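Local coordinates for alpha-1,3-glucanase (Paenibacillus glycanilyticus, PDB 6K0P), which hydrolyses alpha-1,3-glucan, as a glycoside hydrolase of family 87 whose catalytic domain binds the disaccharide nigerose, at residues S272-Y277 and W302-V307; R324-F329 and Y348-G353. The protein carries 1 engineered substitution. One frame throughout, in Å; residues are numbered along the deposited sequence. Where two conformers were deposited one is given.

Interaction 1 of 2, residues S272-Y277 and W302-V307; sequences SAWGNY and WVEHFV
Trp274 lies against Trp302 and Glu304 where two successive rungs of a right-handed parallel beta-helix, the pectate-lyase-like fold of this domain, stack in register. Strands 272-274 and 302-304 run parallel, stitched by bonds such as Ala273 N to Trp302 O. With CG anti to its own carbonyl carbon (chi1 -67°), Trp274 folds its six-membered ring down into the notch between the Trp302 indole and the Glu304 side chain. CZ2 of Trp274 sits over one face of the Trp302 ring, 3.7 Å from its CE2, while the two planes stand 58° apart. CZ3 meets Glu304 CD at 3.4 Å, the side chains side by side with planes 38° apart. That carboxylate is steadied from its own strand: Trp302 NE1 donates to Glu304 OE2 at 2.7 Å, in the indole plane and onto the anti lone pair.

Past the strands, the missing side chain of Gly275 is the hollow that Phe306 fills; Gly275 CA rests over the phenyl face, 3.9 Å from its centroid, and a CB there would collide with the ring and with His305 O. Ala273 CB touches the rim of the same ring at CE1. Tyr277 N bonds to His305 O. Val307, which also contacts a bound glucose, presses its CG2 onto one face of the Tyr277 ring, 3.7 Å from both CD2 and CE2.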
loop_
_atom_site.group_PDB
_atom_site.type_symbol
_atom_site.label_atom_id
_atom_site.label_comp_id
_atom_site.label_asym_id
_atom_site.label_seq_id
_atom_site.Cartn_x
_atom_site.Cartn_y
_atom_site.Cartn_z
ATOM N N SER A 272 -1.472 8.012 15.944
ATOM C CA SER A 272 -1.050 6.755 15.352
ATOM C C SER A 272 -1.669 5.585 16.099
ATOM O O SER A 272 -2.088 5.705 17.259
ATOM C CB SER A 272 0.483 6.605 15.304
ATOM O OG SER A 272 1.027 6.618 16.617
ATOM N N ALA A 273 -1.759 4.450 15.403
ATOM C CA ALA A 273 -2.287 3.223 15.980
ATOM C C ALA A 273 -1.354 2.081 15.617
ATOM O O ALA A 273 -1.051 1.865 14.433
ATOM C CB ALA A 273 -3.705 2.931 15.492
ATOM N N TRP A 274 -0.904 1.368 16.639
ATOM C CA TRP A 274 0.117 0.333 16.540
ATOM C C TRP A 274 -0.538 -0.986 16.929
ATOM O O TRP A 274 -0.701 -1.283 18.116
ATOM C CB TRP A 274 1.301 0.700 17.440
ATOM C CG TRP A 274 1.973 1.929 16.904
ATOM C CD1 TRP A 274 1.702 3.231 17.237
ATOM C CD2 TRP A 274 2.970 1.971 15.885
ATOM N NE1 TRP A 274 2.489 4.082 16.491
ATOM C CE2 TRP A 274 3.277 3.330 15.655
ATOM C CE3 TRP A 274 3.636 0.991 15.144
ATOM C CZ2 TRP A 274 4.222 3.732 14.709
ATOM C CZ3 TRP A 274 4.578 1.392 14.203
ATOM C CH2 TRP A 274 4.864 2.749 14.001
ATOM N N GLY A 275 -0.942 -1.761 15.928
ATOM C CA GLY A 275 -1.633 -3.005 16.169
ATOM C C GLY A 275 -0.692 -4.101 16.614
ATOM O O GLY A 275 0.526 -3.943 16.688
ATOM N N ASN A 276 -1.281 -5.253 16.929
ATOM C CA ASN A 276 -0.490 -6.405 17.343
ATOM C C ASN A 276 -0.708 -7.614 16.436
ATOM O O ASN A 276 -0.409 -8.748 16.829
ATOM C CB ASN A 276 -0.739 -6.744 18.813
ATOM C CG ASN A 276 -2.161 -7.192 19.071
ATOM O OD1 ASN A 276 -2.952 -7.351 18.140
ATOM N ND2 ASN A 276 -2.497 -7.389 20.351
ATOM N N TYR A 277 -1.218 -7.399 15.225
ATOM C CA TYR A 277 -1.329 -8.499 14.281
ATOM C C TYR A 277 0.059 -8.907 13.818
ATOM O O TYR A 277 0.916 -8.059 13.554
ATOM C CB TYR A 277 -2.217 -8.128 13.081
ATOM C CG TYR A 277 -3.682 -8.270 13.422
ATOM C CD1 TYR A 277 -4.363 -7.239 14.056
ATOM C CD2 TYR A 277 -4.373 -9.454 13.156
ATOM C CE1 TYR A 277 -5.705 -7.363 14.401
ATOM C CE2 TYR A 277 -5.718 -9.593 13.509
ATOM C CZ TYR A 277 -6.371 -8.541 14.127
ATOM O OH TYR A 277 -7.701 -8.641 14.499
ATOM N N TRP A 302 -1.573 7.479 11.347
ATOM C CA TRP A 302 -0.521 6.559 10.930
ATOM C C TRP A 302 -0.841 5.227 11.593
ATOM O O TRP A 302 -0.911 5.147 12.822
ATOM C CB TRP A 302 0.818 7.139 11.402
ATOM C CG TRP A 302 2.067 6.288 11.313
ATOM C CD1 TRP A 302 2.198 5.002 10.853
ATOM C CD2 TRP A 302 3.374 6.707 11.711
ATOM N NE1 TRP A 302 3.518 4.599 10.951
ATOM C CE2 TRP A 302 4.253 5.629 11.485
ATOM C CE3 TRP A 302 3.885 7.895 12.248
ATOM C CZ2 TRP A 302 5.614 5.705 11.777
ATOM C CZ3 TRP A 302 5.238 7.967 12.542
ATOM C CH2 TRP A 302 6.087 6.878 12.304
ATOM N N VAL A 303 -1.117 4.201 10.786
ATOM C CA VAL A 303 -1.599 2.915 11.280
ATOM C C VAL A 303 -0.689 1.809 10.757
ATOM O O VAL A 303 -0.334 1.804 9.572
ATOM C CB VAL A 303 -3.058 2.687 10.827
ATOM C CG1 VAL A 303 -3.583 1.357 11.294
ATOM C CG2 VAL A 303 -3.943 3.814 11.332
ATOM N N GLU A 304 -0.328 0.876 11.639
ATOM C CA GLU A 304 0.503 -0.273 11.297
ATOM C C GLU A 304 0.015 -1.524 12.006
ATOM O O GLU A 304 -0.566 -1.459 13.092
ATOM C CB GLU A 304 1.977 -0.086 11.688
ATOM C CG GLU A 304 2.587 1.170 11.090
ATOM C CD GLU A 304 4.090 1.083 10.860
ATOM O OE1 GLU A 304 4.680 -0.028 10.927
ATOM O OE2 GLU A 304 4.691 2.143 10.575
ATOM N N HIS A 305 0.275 -2.676 11.383
ATOM C CA HIS A 305 0.119 -3.971 12.056
ATOM C C HIS A 305 -1.330 -4.261 12.423
ATOM O O HIS A 305 -1.612 -4.879 13.456
ATOM C CB HIS A 305 1.077 -4.123 13.243
ATOM C CG HIS A 305 2.498 -3.836 12.883
ATOM N ND1 HIS A 305 3.358 -3.151 13.714
ATOM C CD2 HIS A 305 3.201 -4.129 11.764
ATOM C CE1 HIS A 305 4.533 -3.032 13.118
ATOM N NE2 HIS A 305 4.464 -3.616 11.935
ATOM N N PHE A 306 -2.240 -3.800 11.567
ATOM C CA PHE A 306 -3.611 -4.276 11.485
ATOM C C PHE A 306 -3.766 -5.067 10.196
ATOM O O PHE A 306 -2.864 -5.105 9.352
ATOM C CB PHE A 306 -4.601 -3.098 11.536
ATOM C CG PHE A 306 -4.676 -2.453 12.893
ATOM C CD1 PHE A 306 -3.786 -1.445 13.250
ATOM C CD2 PHE A 306 -5.605 -2.885 13.829
ATOM C CE1 PHE A 306 -3.839 -0.863 14.511
ATOM C CE2 PHE A 306 -5.663 -2.307 15.089
ATOM C CZ PHE A 306 -4.779 -1.298 15.433
ATOM N N VAL A 307 -4.919 -5.719 10.052
ATOM C CA VAL A 307 -5.224 -6.360 8.778
ATOM C C VAL A 307 -5.495 -5.300 7.715
ATOM O O VAL A 307 -4.913 -5.332 6.623
ATOM C CB VAL A 307 -6.371 -7.376 8.936
ATOM C CG1 VAL A 307 -6.675 -8.051 7.592
ATOM C CG2 VAL A 307 -5.981 -8.434 9.968
HETATM O O HOH W 1 2.630 -2.237 16.157
#

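Interaction 2 of 2, residues R324-F329 and Y348-G353; sequences RIKNTF and YARGTG
Lys326 lays its CD over one face of the Arg350 guanidinium, 3.5 Å from NH2, and touches the edge of the Tyr348 ring with the same carbon. A bend at chi3 in each long chain brings them across one another, with Lys326 NZ 3.9 Å from Arg350 NH2. Acidic residues share out this positive charge: Glu171 forms salt bridges with both Lys326 NZ and Arg350 NH1, and Asp138 with Arg350 NH2. NH1 also donates to Tyr348 OH at 2.9 Å, tilted 22° from the guanidinium plane, and NE gives its hydrogen to a water that in turn donates to Asn327 OD1. The amide's other end, Asn327 ND2, bonds to Glu304 OE1 and Asp138 OD2. With an alanine here instead of Arg350, Asp138 would probably lose a salt-bridge partner and Tyr348 OH its donor, and the bridging water would be less firmly placed.

The backbones are joined by three sound bonds and a weak one. Ile325 N donates to Tyr348 O at 2.8 Å, Ile325 O receives Arg350 N, and Asn327 N donates to Arg350 O at 2.9 Å. One residue further on the bond is weak, Thr328 N to Gly351 O. Thr328 OG1, held between its backbone N and carbonyl carbon (chi1 62°), lies 3.3 Å from Thr352 CA while it bonds to Ala330 O. Parallel strands in exact register, with like turns following them at Asn327 and Gly351, are what neighbouring coils of a parallel beta-helix show, here the right-handed kind of the pectate-lyase-like clan.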
loop_
_atom_site.group_PDB
_atom_site.type_symbol
_atom_site.label_atom_id
_atom_site.label_comp_id
_atom_site.label_asym_id
_atom_site.label_seq_id
_atom_site.Cartn_x
_atom_site.Cartn_y
_atom_site.Cartn_z
ATOM N N ARG A 324 -1.057 7.612 6.749
ATOM C CA ARG A 324 0.044 6.696 6.464
ATOM C C ARG A 324 -0.410 5.310 6.873
ATOM O O ARG A 324 -0.787 5.100 8.030
ATOM C CB ARG A 324 1.292 7.058 7.273
ATOM C CG ARG A 324 1.569 8.527 7.339
ATOM C CD ARG A 324 2.726 8.838 8.271
ATOM N NE ARG A 324 2.768 10.274 8.466
ATOM C CZ ARG A 324 3.834 10.952 8.861
ATOM N NH1 ARG A 324 4.963 10.313 9.130
ATOM N NH2 ARG A 324 3.760 12.275 8.989
ATOM N N ILE A 325 -0.380 4.373 5.932
ATOM C CA ILE A 325 -0.817 3.002 6.160
ATOM C C ILE A 325 0.392 2.130 5.873
ATOM O O ILE A 325 0.796 2.002 4.715
ATOM C CB ILE A 325 -1.969 2.622 5.226
ATOM C CG1 ILE A 325 -3.097 3.648 5.326
ATOM C CG2 ILE A 325 -2.457 1.210 5.535
ATOM C CD1 ILE A 325 -4.055 3.582 4.149
ATOM N N LYS A 326 0.984 1.541 6.904
ATOM C CA LYS A 326 2.222 0.802 6.694
ATOM C C LYS A 326 2.173 -0.566 7.351
ATOM O O LYS A 326 1.662 -0.720 8.464
ATOM C CB LYS A 326 3.445 1.586 7.193
ATOM C CG LYS A 326 3.794 2.807 6.327
ATOM C CD LYS A 326 5.137 3.430 6.742
ATOM C CE LYS A 326 4.948 4.526 7.768
ATOM N NZ LYS A 326 6.272 4.995 8.275
ATOM N N ASN A 327 2.707 -1.565 6.644
ATOM C CA ASN A 327 2.957 -2.878 7.222
ATOM C C ASN A 327 1.670 -3.493 7.775
ATOM O O ASN A 327 1.565 -3.858 8.946
ATOM C CB ASN A 327 4.094 -2.800 8.249
ATOM C CG ASN A 327 5.279 -2.017 7.720
ATOM O OD1 ASN A 327 5.765 -2.288 6.617
ATOM N ND2 ASN A 327 5.717 -1.007 8.473
ATOM N N THR A 328 0.674 -3.581 6.899
ATOM C CA THR A 328 -0.583 -4.245 7.226
ATOM C C THR A 328 -0.601 -5.647 6.629
ATOM O O THR A 328 0.200 -6.000 5.757
ATOM C CB THR A 328 -1.801 -3.457 6.722
ATOM O OG1 THR A 328 -1.758 -3.359 5.291
ATOM C CG2 THR A 328 -1.833 -2.045 7.306
ATOM N N PHE A 329 -1.540 -6.456 7.106
ATOM C CA PHE A 329 -1.568 -7.851 6.693
ATOM C C PHE A 329 -2.545 -8.147 5.569
ATOM O O PHE A 329 -2.499 -9.246 5.005
ATOM C CB PHE A 329 -1.722 -8.769 7.911
ATOM C CG PHE A 329 -0.500 -8.749 8.773
ATOM C CD1 PHE A 329 0.557 -9.612 8.511
ATOM C CD2 PHE A 329 -0.350 -7.791 9.760
ATOM C CE1 PHE A 329 1.716 -9.556 9.261
ATOM C CE2 PHE A 329 0.813 -7.728 10.518
ATOM C CZ PHE A 329 1.843 -8.613 10.262
ATOM N N TYR A 348 -0.456 7.726 1.954
ATOM C CA TYR A 348 0.759 6.986 1.641
ATOM C C TYR A 348 0.637 5.601 2.250
ATOM O O TYR A 348 0.347 5.472 3.446
ATOM C CB TYR A 348 1.981 7.698 2.247
ATOM C CG TYR A 348 3.275 6.918 2.126
ATOM C CD1 TYR A 348 3.645 5.983 3.092
ATOM C CD2 TYR A 348 4.142 7.134 1.064
ATOM C CE1 TYR A 348 4.820 5.261 2.984
ATOM C CE2 TYR A 348 5.324 6.419 0.946
ATOM C CZ TYR A 348 5.659 5.488 1.913
ATOM O OH TYR A 348 6.836 4.768 1.804
ATOM N N ALA A 349 0.867 4.570 1.434
ATOM C CA ALA A 349 0.864 3.192 1.902
ATOM C C ALA A 349 2.181 2.535 1.528
ATOM O O ALA A 349 2.660 2.688 0.401
ATOM C CB ALA A 349 -0.283 2.387 1.281
ATOM N N ARG A 350 2.762 1.806 2.479
ATOM C CA ARG A 350 3.936 0.986 2.200
ATOM C C ARG A 350 3.788 -0.324 2.958
ATOM O O ARG A 350 3.491 -0.320 4.156
ATOM C CB ARG A 350 5.237 1.682 2.628
ATOM C CG ARG A 350 6.478 0.840 2.311
ATOM C CD ARG A 350 7.757 1.574 2.670
ATOM N NE ARG A 350 8.014 1.657 4.113
ATOM C CZ ARG A 350 8.286 2.787 4.771
ATOM N NH1 ARG A 350 8.318 3.961 4.135
ATOM N NH2 ARG A 350 8.552 2.745 6.068
ATOM N N GLY A 351 4.003 -1.443 2.275
ATOM C CA GLY A 351 3.935 -2.725 2.948
ATOM C C GLY A 351 2.549 -3.260 3.252
ATOM O O GLY A 351 2.383 -4.008 4.225
ATOM N N THR A 352 1.538 -2.918 2.455
ATOM C CA THR A 352 0.256 -3.582 2.672
ATOM C C THR A 352 0.353 -5.064 2.302
ATOM O O THR A 352 1.293 -5.503 1.627
ATOM C CB THR A 352 -0.885 -2.897 1.915
ATOM O OG1 THR A 352 -0.689 -3.031 0.502
ATOM C CG2 THR A 352 -0.982 -1.414 2.285
ATOM N N GLY A 353 -0.623 -5.844 2.775
ATOM C CA GLY A 353 -0.597 -7.287 2.596
ATOM C C GLY A 353 -1.583 -7.787 1.556
ATOM O O GLY A 353 -1.739 -8.998 1.343
HETATM O O HOH W 2 7.953 -0.884 5.516
#

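In the fold
From the N terminus, the chain passes the first segment of interaction 1, 272-277, makes one circuit of the beta-helix and returns at 302-307 to close it. The next circuit leads to 324-329, where interaction 2 opens, and a further one closes it at 348-353. The two loops thus follow in series, neither enclosing nor crossing the other. Their middle strands are themselves neighbours: Val303 N lies 2.9 Å from Arg324 O, probably hydrogen-bonded, and Phe306 O packs against Thr328 CB. Four consecutive coils are joined this way. Gln140, beside interaction 1, and Asp138, beside interaction 2, both belong to strand 137-143, part of the N-terminal beta region that packs on this wall of the helix.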